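Local atomic coordinates of 3-keto-5-aminohexanoate cleavage enzyme (Ralstonia eutropha, PDB entry 3C6C), a protein that probably cleaves 3-keto-5-aminohexanoate or a related beta-keto acid, as a metal-dependent TIM-barrel enzyme of the beta-keto acid cleavage family. Residues D97-L102 against P141-L146; L146-G151 against P183-F188; D206-F211 against N238-A243; F211-G216 against E226-Q231. All coordinates share one frame; numbering follows the deposited sequence. Where two conformers were deposited one is given.

Interaction 1: residues D97-L102 against P141-L146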
loop_
_atom_site.group_PDB
_atom_site.type_symbol
_atom_site.label_atom_id
_atom_site.label_comp_id
_atom_site.label_asym_id
_atom_site.label_seq_id
_atom_site.Cartn_x
_atom_site.Cartn_y
_atom_site.Cartn_z
ATOM N N ASP A 97 -6.887 25.708 31.067
ATOM C CA ASP A 97 -7.694 25.498 29.848
ATOM C C ASP A 97 -7.248 24.262 29.085
ATOM O O ASP A 97 -6.062 23.895 29.031
ATOM C CB ASP A 97 -7.625 26.716 28.942
ATOM C CG ASP A 97 -8.446 26.561 27.676
ATOM O OD1 ASP A 97 -9.670 26.264 27.756
ATOM O OD2 ASP A 97 -7.873 26.807 26.600
ATOM N N ILE A 98 -8.260 23.620 28.540
ATOM C CA ILE A 98 -8.134 22.440 27.657
ATOM C C ILE A 98 -9.484 22.258 26.934
ATOM O O ILE A 98 -10.555 22.526 27.516
ATOM C CB ILE A 98 -7.691 21.172 28.466
ATOM C CG1 ILE A 98 -7.319 20.009 27.519
ATOM C CG2 ILE A 98 -8.763 20.768 29.515
ATOM C CD1 ILE A 98 -6.449 18.931 28.169
ATOM N N VAL A 99 -9.431 21.827 25.679
ATOM C CA VAL A 99 -10.652 21.544 24.892
ATOM C C VAL A 99 -11.261 20.285 25.517
ATOM O O VAL A 99 -10.547 19.338 25.811
ATOM C CB VAL A 99 -10.367 21.342 23.376
ATOM C CG1 VAL A 99 -11.665 21.007 22.598
ATOM C CG2 VAL A 99 -9.661 22.583 22.800
ATOM N N LEU A 100 -12.572 20.330 25.746
ATOM C CA LEU A 100 -13.303 19.184 26.295
ATOM C C LEU A 100 -14.016 18.376 25.215
ATOM O O LEU A 100 -14.706 18.905 24.358
ATOM C CB LEU A 100 -14.323 19.625 27.345
ATOM C CG LEU A 100 -13.816 20.447 28.514
ATOM C CD1 LEU A 100 -14.949 20.823 29.455
ATOM C CD2 LEU A 100 -12.688 19.704 29.205
ATOM N N ASN A 101 -13.791 17.073 25.301
ATOM C CA ASN A 101 -14.396 16.049 24.419
ATOM C C ASN A 101 -15.093 15.013 25.308
ATOM O O ASN A 101 -14.463 14.175 25.965
ATOM C CB ASN A 101 -13.307 15.442 23.508
ATOM C CG ASN A 101 -13.801 14.251 22.659
ATOM O OD1 ASN A 101 -14.914 13.767 22.817
ATOM N ND2 ASN A 101 -12.932 13.757 21.768
ATOM N N LEU A 102 -16.407 15.123 25.384
ATOM C CA LEU A 102 -17.181 14.189 26.195
ATOM C C LEU A 102 -17.601 12.982 25.380
ATOM O O LEU A 102 -18.024 13.091 24.233
ATOM C CB LEU A 102 -18.441 14.840 26.788
ATOM C CG LEU A 102 -18.256 16.025 27.735
ATOM C CD1 LEU A 102 -19.629 16.426 28.345
ATOM C CD2 LEU A 102 -17.137 15.819 28.763
ATOM N N PRO A 141 -19.814 20.756 25.815
ATOM C CA PRO A 141 -18.404 20.667 25.470
ATOM C C PRO A 141 -18.180 21.097 24.031
ATOM O O PRO A 141 -19.123 21.177 23.248
ATOM C CB PRO A 141 -18.116 19.170 25.586
ATOM C CG PRO A 141 -19.400 18.539 25.237
ATOM C CD PRO A 141 -20.456 19.423 25.835
ATOM N N GLU A 142 -16.937 21.363 23.665
ATOM C CA GLU A 142 -16.648 21.771 22.272
ATOM C C GLU A 142 -16.773 20.577 21.342
ATOM O O GLU A 142 -17.152 20.694 20.185
ATOM C CB GLU A 142 -15.268 22.433 22.123
ATOM C CG GLU A 142 -15.318 23.869 22.630
ATOM C CD GLU A 142 -13.959 24.459 22.880
ATOM O OE1 GLU A 142 -13.295 24.067 23.870
ATOM O OE2 GLU A 142 -13.591 25.371 22.104
ATOM N N ILE A 143 -16.462 19.425 21.896
ATOM C CA ILE A 143 -16.399 18.174 21.120
ATOM C C ILE A 143 -17.103 17.067 21.873
ATOM O O ILE A 143 -17.145 17.072 23.089
ATOM C CB ILE A 143 -14.927 17.761 20.839
ATOM C CG1 ILE A 143 -14.178 18.846 20.055
ATOM C CG2 ILE A 143 -14.844 16.412 20.138
ATOM C CD1 ILE A 143 -12.679 18.601 19.969
ATOM N N ALA A 144 -17.708 16.149 21.139
ATOM C CA ALA A 144 -18.200 14.876 21.727
ATOM C C ALA A 144 -17.974 13.725 20.764
ATOM O O ALA A 144 -18.006 13.903 19.549
ATOM C CB ALA A 144 -19.681 14.966 22.140
ATOM N N SER A 145 -17.702 12.557 21.338
ATOM C CA SER A 145 -17.379 11.346 20.563
ATOM C C SER A 145 -18.620 10.560 20.161
ATOM O O SER A 145 -19.501 10.255 20.984
ATOM C CB SER A 145 -16.432 10.444 21.360
ATOM O OG SER A 145 -15.246 11.152 21.696
ATOM N N LEU A 146 -18.643 10.215 18.894
ATOM C CA LEU A 146 -19.723 9.486 18.255
ATOM C C LEU A 146 -19.153 8.301 17.484
ATOM O O LEU A 146 -18.406 8.476 16.512
ATOM C CB LEU A 146 -20.460 10.406 17.288
ATOM C CG LEU A 146 -21.831 9.922 16.773
ATOM C CD1 LEU A 146 -22.794 9.659 17.899
ATOM C CD2 LEU A 146 -22.400 10.933 15.812
HETATM O O HOH W 1 -14.633 22.416 25.497
#

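Interaction 2: residues L146-G151 against P183-F188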
loop_
_atom_site.group_PDB
_atom_site.type_symbol
_atom_site.label_atom_id
_atom_site.label_comp_id
_atom_site.label_asym_id
_atom_site.label_seq_id
_atom_site.Cartn_x
_atom_site.Cartn_y
_atom_site.Cartn_z
ATOM N N LEU A 146 -18.643 10.215 18.894
ATOM C CA LEU A 146 -19.723 9.486 18.255
ATOM C C LEU A 146 -19.153 8.301 17.484
ATOM O O LEU A 146 -18.406 8.476 16.512
ATOM C CB LEU A 146 -20.460 10.406 17.288
ATOM C CG LEU A 146 -21.831 9.922 16.773
ATOM C CD1 LEU A 146 -22.794 9.659 17.899
ATOM C CD2 LEU A 146 -22.400 10.933 15.812
ATOM N N ASP A 147 -19.519 7.117 17.951
ATOM C CA ASP A 147 -19.041 5.862 17.379
ATOM C C ASP A 147 -19.968 5.527 16.220
ATOM O O ASP A 147 -21.099 5.098 16.420
ATOM C CB ASP A 147 -19.067 4.702 18.391
ATOM C CG ASP A 147 -18.014 4.833 19.488
ATOM O OD1 ASP A 147 -17.223 5.776 19.463
ATOM O OD2 ASP A 147 -18.013 3.991 20.400
ATOM N N ILE A 148 -19.493 5.766 15.005
ATOM C CA ILE A 148 -20.395 5.707 13.826
ATOM C C ILE A 148 -20.419 4.338 13.196
ATOM O O ILE A 148 -20.127 4.165 12.020
ATOM C CB ILE A 148 -20.130 6.813 12.778
ATOM C CG1 ILE A 148 -18.683 6.839 12.286
ATOM C CG2 ILE A 148 -20.615 8.160 13.354
ATOM C CD1 ILE A 148 -18.561 7.667 11.006
ATOM N N THR A 149 -20.773 3.377 14.030
ATOM C CA THR A 149 -20.631 1.953 13.726
ATOM C C THR A 149 -21.615 1.076 14.474
ATOM O O THR A 149 -22.055 1.406 15.557
ATOM C CB THR A 149 -19.209 1.458 14.117
ATOM O OG1 THR A 149 -18.917 0.223 13.445
ATOM C CG2 THR A 149 -19.077 1.260 15.617
ATOM N N THR A 150 -21.930 -0.044 13.842
ATOM C CA THR A 150 -22.634 -1.179 14.473
ATOM C C THR A 150 -21.792 -2.399 14.219
ATOM O O THR A 150 -21.330 -2.648 13.095
ATOM C CB THR A 150 -24.060 -1.418 13.870
ATOM O OG1 THR A 150 -24.967 -0.409 14.324
ATOM C CG2 THR A 150 -24.612 -2.806 14.228
ATOM N N GLY A 151 -21.560 -3.167 15.265
ATOM C CA GLY A 151 -20.680 -4.311 15.120
ATOM C C GLY A 151 -20.478 -5.157 16.345
ATOM O O GLY A 151 -20.871 -4.798 17.441
ATOM N N PRO A 183 -18.792 16.744 16.403
ATOM C CA PRO A 183 -18.524 15.332 16.644
ATOM C C PRO A 183 -17.140 14.891 16.211
ATOM O O PRO A 183 -16.610 15.328 15.176
ATOM C CB PRO A 183 -19.569 14.625 15.772
ATOM C CG PRO A 183 -19.765 15.567 14.596
ATOM C CD PRO A 183 -19.621 16.954 15.189
ATOM N N GLU A 184 -16.563 14.043 17.055
ATOM C CA GLU A 184 -15.426 13.195 16.701
ATOM C C GLU A 184 -15.960 11.844 16.263
ATOM O O GLU A 184 -16.475 11.045 17.053
ATOM C CB GLU A 184 -14.448 13.056 17.865
ATOM C CG GLU A 184 -13.145 12.377 17.470
ATOM C CD GLU A 184 -12.199 12.280 18.640
ATOM O OE1 GLU A 184 -12.552 11.582 19.632
ATOM O OE2 GLU A 184 -11.106 12.884 18.546
ATOM N N LEU A 185 -15.850 11.620 14.962
ATOM C CA LEU A 185 -16.415 10.441 14.317
ATOM C C LEU A 185 -15.447 9.292 14.483
ATOM O O LEU A 185 -14.393 9.223 13.821
ATOM C CB LEU A 185 -16.679 10.693 12.818
ATOM C CG LEU A 185 -17.519 11.921 12.469
ATOM C CD1 LEU A 185 -17.539 12.126 10.958
ATOM C CD2 LEU A 185 -18.935 11.807 13.062
ATOM N N GLU A 186 -15.836 8.388 15.371
ATOM C CA GLU A 186 -15.017 7.226 15.724
ATOM C C GLU A 186 -15.333 6.066 14.780
ATOM O O GLU A 186 -16.465 5.588 14.684
ATOM C CB GLU A 186 -15.215 6.786 17.176
ATOM C CG GLU A 186 -15.389 7.893 18.238
ATOM C CD GLU A 186 -14.182 8.772 18.492
ATOM O OE1 GLU A 186 -13.065 8.454 18.016
ATOM O OE2 GLU A 186 -14.360 9.803 19.214
ATOM N N VAL A 187 -14.283 5.634 14.097
ATOM C CA VAL A 187 -14.370 4.609 13.038
ATOM C C VAL A 187 -13.511 3.376 13.293
ATOM O O VAL A 187 -12.380 3.449 13.804
ATOM C CB VAL A 187 -14.051 5.240 11.636
ATOM C CG1 VAL A 187 -15.004 6.437 11.340
ATOM C CG2 VAL A 187 -12.541 5.638 11.509
ATOM N N PHE A 188 -14.103 2.223 12.970
ATOM C CA PHE A 188 -13.504 0.905 13.239
ATOM C C PHE A 188 -13.218 0.114 11.979
ATOM O O PHE A 188 -12.733 -1.019 12.034
ATOM C CB PHE A 188 -14.426 0.081 14.148
ATOM C CG PHE A 188 -14.607 0.657 15.534
ATOM C CD1 PHE A 188 -15.442 1.743 15.745
ATOM C CD2 PHE A 188 -13.988 0.083 16.621
ATOM C CE1 PHE A 188 -15.630 2.250 17.009
ATOM C CE2 PHE A 188 -14.178 0.592 17.899
ATOM C CZ PHE A 188 -14.999 1.666 18.080
#

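Interaction 3: residues D206-F211 against N238-A243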
loop_
_atom_site.group_PDB
_atom_site.type_symbol
_atom_site.label_atom_id
_atom_site.label_comp_id
_atom_site.label_asym_id
_atom_site.label_seq_id
_atom_site.Cartn_x
_atom_site.Cartn_y
_atom_site.Cartn_z
ATOM N N ASP A 206 -20.839 19.914 10.350
ATOM C CA ASP A 206 -20.383 21.295 10.202
ATOM C C ASP A 206 -18.870 21.498 10.175
ATOM O O ASP A 206 -18.081 20.825 10.841
ATOM C CB ASP A 206 -20.951 22.157 11.316
ATOM C CG ASP A 206 -22.475 22.332 11.226
ATOM O OD1 ASP A 206 -23.107 21.906 10.223
ATOM O OD2 ASP A 206 -23.019 22.904 12.185
ATOM N N GLY A 207 -18.485 22.488 9.394
ATOM C CA GLY A 207 -17.100 22.942 9.365
ATOM C C GLY A 207 -16.093 21.867 9.020
ATOM O O GLY A 207 -16.305 21.023 8.127
ATOM N N VAL A 208 -15.001 21.897 9.770
ATOM C CA VAL A 208 -13.931 20.892 9.649
ATOM C C VAL A 208 -14.415 19.549 10.235
ATOM O O VAL A 208 -14.659 19.454 11.431
ATOM C CB VAL A 208 -12.600 21.332 10.368
ATOM C CG1 VAL A 208 -11.517 20.214 10.280
ATOM C CG2 VAL A 208 -12.055 22.604 9.785
ATOM N N PRO A 209 -14.529 18.505 9.402
ATOM C CA PRO A 209 -14.881 17.197 9.945
ATOM C C PRO A 209 -13.729 16.570 10.712
ATOM O O PRO A 209 -12.575 16.721 10.339
ATOM C CB PRO A 209 -15.154 16.353 8.698
ATOM C CG PRO A 209 -15.164 17.301 7.567
ATOM C CD PRO A 209 -14.308 18.444 7.954
ATOM N N LEU A 210 -14.103 15.863 11.766
ATOM C CA LEU A 210 -13.154 15.142 12.647
ATOM C C LEU A 210 -13.400 13.654 12.627
ATOM O O LEU A 210 -14.462 13.175 13.026
ATOM C CB LEU A 210 -13.312 15.593 14.110
ATOM C CG LEU A 210 -13.264 17.059 14.457
ATOM C CD1 LEU A 210 -13.333 17.206 15.986
ATOM C CD2 LEU A 210 -12.005 17.735 13.865
ATOM N N PHE A 211 -12.377 12.930 12.196
ATOM C CA PHE A 211 -12.402 11.469 12.150
ATOM C C PHE A 211 -11.294 10.918 13.074
ATOM O O PHE A 211 -10.177 11.439 13.131
ATOM C CB PHE A 211 -12.123 10.913 10.760
ATOM C CG PHE A 211 -13.237 11.100 9.757
ATOM C CD1 PHE A 211 -13.414 12.311 9.132
ATOM C CD2 PHE A 211 -14.039 10.031 9.377
ATOM C CE1 PHE A 211 -14.397 12.471 8.189
ATOM C CE2 PHE A 211 -15.045 10.189 8.425
ATOM C CZ PHE A 211 -15.210 11.410 7.836
ATOM N N ASN A 238 -10.170 17.520 3.435
ATOM C CA ASN A 238 -10.407 18.729 4.249
ATOM C C ASN A 238 -10.633 18.426 5.730
ATOM O O ASN A 238 -10.899 19.310 6.556
ATOM C CB ASN A 238 -11.604 19.529 3.713
ATOM C CG ASN A 238 -12.942 18.864 3.991
ATOM O OD1 ASN A 238 -13.069 17.651 3.924
ATOM N ND2 ASN A 238 -13.956 19.672 4.300
ATOM N N ALA A 239 -10.545 17.154 6.049
ATOM C CA ALA A 239 -10.837 16.696 7.398
ATOM C C ALA A 239 -9.569 16.588 8.210
ATOM O O ALA A 239 -8.479 16.412 7.679
ATOM C CB ALA A 239 -11.560 15.353 7.353
ATOM N N GLN A 240 -9.735 16.731 9.516
ATOM C CA GLN A 240 -8.689 16.359 10.468
ATOM C C GLN A 240 -8.935 14.912 10.860
ATOM O O GLN A 240 -10.094 14.482 10.977
ATOM C CB GLN A 240 -8.720 17.252 11.716
ATOM C CG GLN A 240 -8.153 18.631 11.509
ATOM C CD GLN A 240 -6.688 18.613 11.129
ATOM O OE1 GLN A 240 -5.884 17.946 11.772
ATOM N NE2 GLN A 240 -6.327 19.359 10.088
ATOM N N TRP A 241 -7.852 14.146 11.000
ATOM C CA TRP A 241 -7.959 12.751 11.433
ATOM C C TRP A 241 -6.941 12.430 12.507
ATOM O O TRP A 241 -5.884 13.065 12.614
ATOM C CB TRP A 241 -7.852 11.749 10.269
ATOM C CG TRP A 241 -6.521 11.656 9.653
ATOM C CD1 TRP A 241 -6.018 12.455 8.678
ATOM C CD2 TRP A 241 -5.478 10.738 9.999
ATOM N NE1 TRP A 241 -4.726 12.085 8.379
ATOM C CE2 TRP A 241 -4.370 11.037 9.185
ATOM C CE3 TRP A 241 -5.372 9.697 10.925
ATOM C CZ2 TRP A 241 -3.165 10.331 9.270
ATOM C CZ3 TRP A 241 -4.190 8.976 10.976
ATOM C CH2 TRP A 241 -3.097 9.314 10.174
ATOM N N ALA A 242 -7.322 11.458 13.310
ATOM C CA ALA A 242 -6.473 10.883 14.372
ATOM C C ALA A 242 -6.570 9.365 14.329
ATOM O O ALA A 242 -7.443 8.803 13.687
ATOM C CB ALA A 242 -6.908 11.415 15.719
ATOM N N ALA A 243 -5.638 8.719 15.012
ATOM C CA ALA A 243 -5.644 7.275 15.162
ATOM C C ALA A 243 -5.018 6.959 16.508
ATOM O O ALA A 243 -4.137 7.688 16.966
ATOM C CB ALA A 243 -4.857 6.605 14.015
#

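Interaction 4: residues F211-G216 against E226-Q231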
loop_
_atom_site.group_PDB
_atom_site.type_symbol
_atom_site.label_atom_id
_atom_site.label_comp_id
_atom_site.label_asym_id
_atom_site.label_seq_id
_atom_site.Cartn_x
_atom_site.Cartn_y
_atom_site.Cartn_z
ATOM N N PHE A 211 -12.377 12.930 12.196
ATOM C CA PHE A 211 -12.402 11.469 12.150
ATOM C C PHE A 211 -11.294 10.918 13.074
ATOM O O PHE A 211 -10.177 11.439 13.131
ATOM C CB PHE A 211 -12.123 10.913 10.760
ATOM C CG PHE A 211 -13.237 11.100 9.757
ATOM C CD1 PHE A 211 -13.414 12.311 9.132
ATOM C CD2 PHE A 211 -14.039 10.031 9.377
ATOM C CE1 PHE A 211 -14.397 12.471 8.189
ATOM C CE2 PHE A 211 -15.045 10.189 8.425
ATOM C CZ PHE A 211 -15.210 11.410 7.836
ATOM N N GLN A 212 -11.625 9.855 13.768
ATOM C CA GLN A 212 -10.613 9.092 14.509
ATOM C C GLN A 212 -10.744 7.605 14.328
ATOM O O GLN A 212 -11.790 7.009 14.564
ATOM C CB GLN A 212 -10.642 9.415 15.994
ATOM C CG GLN A 212 -9.680 8.591 16.830
ATOM C CD GLN A 212 -9.403 9.222 18.186
ATOM O OE1 GLN A 212 -8.299 9.713 18.431
ATOM N NE2 GLN A 212 -10.412 9.222 19.067
HETATM N N MSE A 213 -9.626 7.003 13.959
HETATM C CA MSE A 213 -9.534 5.543 13.851
HETATM C C MSE A 213 -9.212 4.916 15.199
HETATM O O MSE A 213 -8.176 5.209 15.808
HETATM C CB MSE A 213 -8.408 5.107 12.901
HETATM C CG MSE A 213 -8.355 5.796 11.594
HETATM SE SE MSE A 213 -6.764 5.153 10.685
HETATM C CE MSE A 213 -6.751 6.464 9.506
ATOM N N VAL A 214 -10.134 4.075 15.639
ATOM C CA VAL A 214 -9.947 3.160 16.759
ATOM C C VAL A 214 -9.286 1.891 16.234
ATOM O O VAL A 214 -9.862 1.161 15.417
ATOM C CB VAL A 214 -11.303 2.812 17.462
ATOM C CG1 VAL A 214 -11.045 1.939 18.714
ATOM C CG2 VAL A 214 -12.067 4.114 17.840
ATOM N N LEU A 215 -8.056 1.641 16.674
ATOM C CA LEU A 215 -7.276 0.500 16.175
ATOM C C LEU A 215 -6.988 -0.552 17.237
ATOM O O LEU A 215 -6.610 -0.260 18.346
ATOM C CB LEU A 215 -5.956 0.962 15.527
ATOM C CG LEU A 215 -6.054 1.979 14.381
ATOM C CD1 LEU A 215 -4.679 2.504 14.002
ATOM C CD2 LEU A 215 -6.774 1.356 13.155
ATOM N N GLY A 216 -7.177 -1.788 16.838
ATOM C CA GLY A 216 -6.900 -2.950 17.668
ATOM C C GLY A 216 -7.992 -3.402 18.600
ATOM O O GLY A 216 -7.769 -4.243 19.478
ATOM N N GLU A 226 -0.181 -0.407 7.935
ATOM C CA GLU A 226 -0.885 -0.672 6.695
ATOM C C GLU A 226 -2.345 -0.276 6.836
ATOM O O GLU A 226 -2.954 0.288 5.913
ATOM C CB GLU A 226 -0.731 -2.144 6.274
ATOM C CG GLU A 226 0.663 -2.478 5.793
ATOM C CD GLU A 226 1.599 -3.032 6.891
ATOM O OE1 GLU A 226 1.433 -2.775 8.129
ATOM O OE2 GLU A 226 2.549 -3.752 6.508
ATOM N N THR A 227 -2.902 -0.551 8.010
ATOM C CA THR A 227 -4.291 -0.236 8.276
ATOM C C THR A 227 -4.466 1.266 8.267
ATOM O O THR A 227 -5.388 1.795 7.657
ATOM C CB THR A 227 -4.784 -0.811 9.626
ATOM O OG1 THR A 227 -4.686 -2.236 9.597
ATOM C CG2 THR A 227 -6.233 -0.394 9.907
HETATM N N MSE A 228 -3.543 1.933 8.942
HETATM C CA MSE A 228 -3.611 3.386 9.095
HETATM C C MSE A 228 -3.501 4.099 7.749
HETATM O O MSE A 228 -4.278 5.004 7.450
HETATM C CB MSE A 228 -2.527 3.909 10.063
HETATM C CG MSE A 228 -2.878 5.311 10.548
HETATM SE SE MSE A 228 -1.593 6.047 11.746
HETATM C CE MSE A 228 -1.711 4.784 13.157
ATOM N N ILE A 229 -2.583 3.644 6.901
ATOM C CA ILE A 229 -2.370 4.262 5.567
ATOM C C ILE A 229 -3.610 4.091 4.685
ATOM O O ILE A 229 -4.085 5.017 4.015
ATOM C CB ILE A 229 -1.136 3.656 4.827
ATOM C CG1 ILE A 229 0.151 4.137 5.492
ATOM C CG2 ILE A 229 -1.139 4.046 3.332
ATOM C CD1 ILE A 229 1.412 3.431 5.006
ATOM N N TYR A 230 -4.114 2.868 4.718
ATOM C CA TYR A 230 -5.276 2.481 3.889
ATOM C C TYR A 230 -6.507 3.304 4.263
ATOM O O TYR A 230 -7.165 3.918 3.405
ATOM C CB TYR A 230 -5.576 0.979 3.997
ATOM C CG TYR A 230 -6.963 0.633 3.525
ATOM C CD1 TYR A 230 -7.301 0.726 2.178
ATOM C CD2 TYR A 230 -7.942 0.232 4.416
ATOM C CE1 TYR A 230 -8.596 0.420 1.735
ATOM C CE2 TYR A 230 -9.207 -0.080 4.003
ATOM C CZ TYR A 230 -9.542 0.016 2.654
ATOM O OH TYR A 230 -10.799 -0.296 2.255
ATOM N N GLN A 231 -6.777 3.356 5.563
ATOM C CA GLN A 231 -7.938 4.067 6.055
ATOM C C GLN A 231 -7.757 5.577 5.880
ATOM O O GLN A 231 -8.705 6.298 5.593
ATOM C CB GLN A 231 -8.342 3.649 7.470
ATOM C CG GLN A 231 -8.890 2.248 7.504
ATOM C CD GLN A 231 -9.548 1.787 8.796
ATOM O OE1 GLN A 231 -10.380 0.876 8.767
ATOM N NE2 GLN A 231 -9.159 2.363 9.934
HETATM O O HOH W 2 -10.255 1.984 12.720
#

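Interaction 1: residues D97-L102 against P141-L146
Leu-100, Asn-101 and Leu-102 lie alongside Ile-143, Ala-144 and Ser-145 as neighbouring parallel strands of the TIM barrel, the short segments inclined by 28°. The backbones are joined first by Ile-143 N to Leu-100 O (3.1 Å), which meets the oxygen almost head-on. Leu-102 N then binds Ile-143 O, and Ser-145 N binds Leu-102 O at 3.0 Å. On one face, the side of Pro-141 packs against Leu-102, with CG of the proline 3.7 Å from CG of the leucine and the two side chains nearly perpendicular. On the face of Asn-101 and Ile-143, the amide carbon CG of Asn-101 touches the CG2 branch of Ile-143 at 3.5 Å. On the same side of the sheet, CG1 of Val-99, held anti to the backbone N (chi1 178°), reaches CD1 of Ile-143. Where the strands have yet to pair, a water takes the N-H groups of Leu-100 and Glu-142 and donates to Glu-142 OE1 at 2.7 Å; the other carboxylate oxygen, OE2, forms a salt bridge with Arg-307. Further out, helices 81-92 and 134-139 cover the leucine face. At the opposite end the polar side chains approach the nickel site: Asn-101 OD1 makes a weak hydrogen bond to ND1 of the metal ligand His-66 and lies 2.9 Å from Ser-145 OG.

Interaction 2: residues L146-G151 against P183-F188
Ile-148 leans across the end of strand 143-147 onto strand 182-187, next to it and parallel in the barrel. Its CB carries CG1 between the backbone N and the carbonyl carbon (chi1 55°), which swings that branch over the partner strand. CG1 comes 3.5 Å from Glu-186 O and also meets Val-187 CG1; the other branch, CG2, faces Leu-185 CD2. At the tip, CD1 sits 3.8 Å from Val-187 CG1 and 4.0 Å from Leu-185 CB. The two side chains of Ile-148 and Val-187 run side by side in the same direction. Three backbone bonds hold the strands together: Leu-146 N to Glu-184 O, Glu-186 N to Leu-146 O at 2.8 Å and almost straight (171°), and Ile-148 N to Glu-186 O in the carbonyl plane. Ile-148 then centres an inverse gamma turn that ends the pairing. Thr-149 beyond it lays CG2 3.7 Å from Phe-188 CD1, while its OG1 and the Phe-188 N-H share Asp-192 OD2. On the inner face, Asp-147 OD1 rests 3.1 Å from Glu-186 CG with the carboxylate planes perpendicular. Glu-186 is bent at chi2, and its OE1 accepts from Gln-212 NE2. Glu-184 OE1 lies 2.6 Å from Glu-186 OE2. Outside, Leu-146 and Ile-148 pack on Leu-169 of helix 166-179, Ile-148 also on Leu-199 and Val-187 on Ile-193 of helix 190-201, while strand 210-214 flanks the far side of strand 182-187.

Interaction 3: residues D206-F211 against N238-A243
Phe-211 and Trp-241 mark the tight end of this contact, where two parallel strands are stitched together by three backbone bonds. Gln-240 N meets Pro-209 O at 3.0 Å, Phe-211 N meets Gln-240 O in the carbonyl plane with a nearly straight N-H (169°), and Ala-242 N meets Phe-211 O at 2.9 Å. The CA of Trp-241 adds a C-H contact to that same Phe-211 O. On the face of Phe-211 and Trp-241, the ring atom CD1 of Phe-211 approaches Ala-239 CB at 4.0 Å. The phenyl group also packs against Leu-185 of strand 182-187 and against Ile-235 and Pro-236. With CG of Trp-241 between its backbone N and carbonyl carbon (chi1 69°), the indole turns from Phe-211 toward Met-228 and Arg-232 of helix 225-232. In the loops that lead into the two strands, the fit is looser and more open to solvent. There Val-208 CG1 lies 3.9 Å from both Asn-238 O and Gln-240 CG, and Pro-209 CD is at the same distance from ND2 of the exposed Asn-238. Gln-240 keeps its CB 4.0 Å from Leu-210 CD2, then bends at chi2 and sends OE1 off to Asn-263 ND2. Strands 210-214 and 240-244, with helix 225-232 between them in sequence, make a beta-alpha-beta unit, the repeating element of the TIM barrel.

Interaction 4: residues F211-G216 against E226-Q231
Gln-231 NE2 is linked to strand 210-214 through a water that accepts from it at 3.0 Å and donates to Val-214 O at 2.8 Å, a water bridge between residues 226-231 and 211-216. The same NE2 lies 3.8 Å from the selenium of Met-213, a selenomethionine whose straight chain runs antiparallel to the glutamine side chain. CE of Met-213 stops 3.5 Å from Met-228 O and also touches Gln-231 CB. CG of Met-228, likewise a selenomethionine, lies 3.9 Å from the Met-213 selenium. A bend at chi3 (-62°) then turns the Met-228 CE to Leu-215 CD1, 3.8 Å away, the two side chains lying roughly perpendicular. The other leucine methyl, CD2, meets Thr-227 CG2 at 3.7 Å. Thr-227 OG1 is hydrogen-bonded to Ser-224 OG and to Tyr-230 OH of the second subunit, while Glu-226 forms a salt bridge with Arg-232 of the third. The helix is thus packed on its own strand by one side and used for assembly by others. Strand, returning helix and the next strand, 240-244, make the beta-alpha-beta crossover of a TIM barrel.

Overall arrangement
From the N terminus, interaction 1 closes a loop of 38 residues between strands 99-103 and 143-147, and interaction 2 continues from the same strand, sharing Leu-146, to strand 182-187. Interaction 3 comes next in series, pairing strand 210-214 with 240-244; interaction 4 is nested within the loop it closes and sets helix 225-232 against the first of these strands, with Phe-211 common to both. Backbone bonds between strands 182-187 and 210-214, such as Leu-185 N to Leu-210 O, join interaction 2 to interactions 3 and 4. Together they span five consecutive parallel strands of the barrel wall, while interactions 2 and 4 also reach the second subunit.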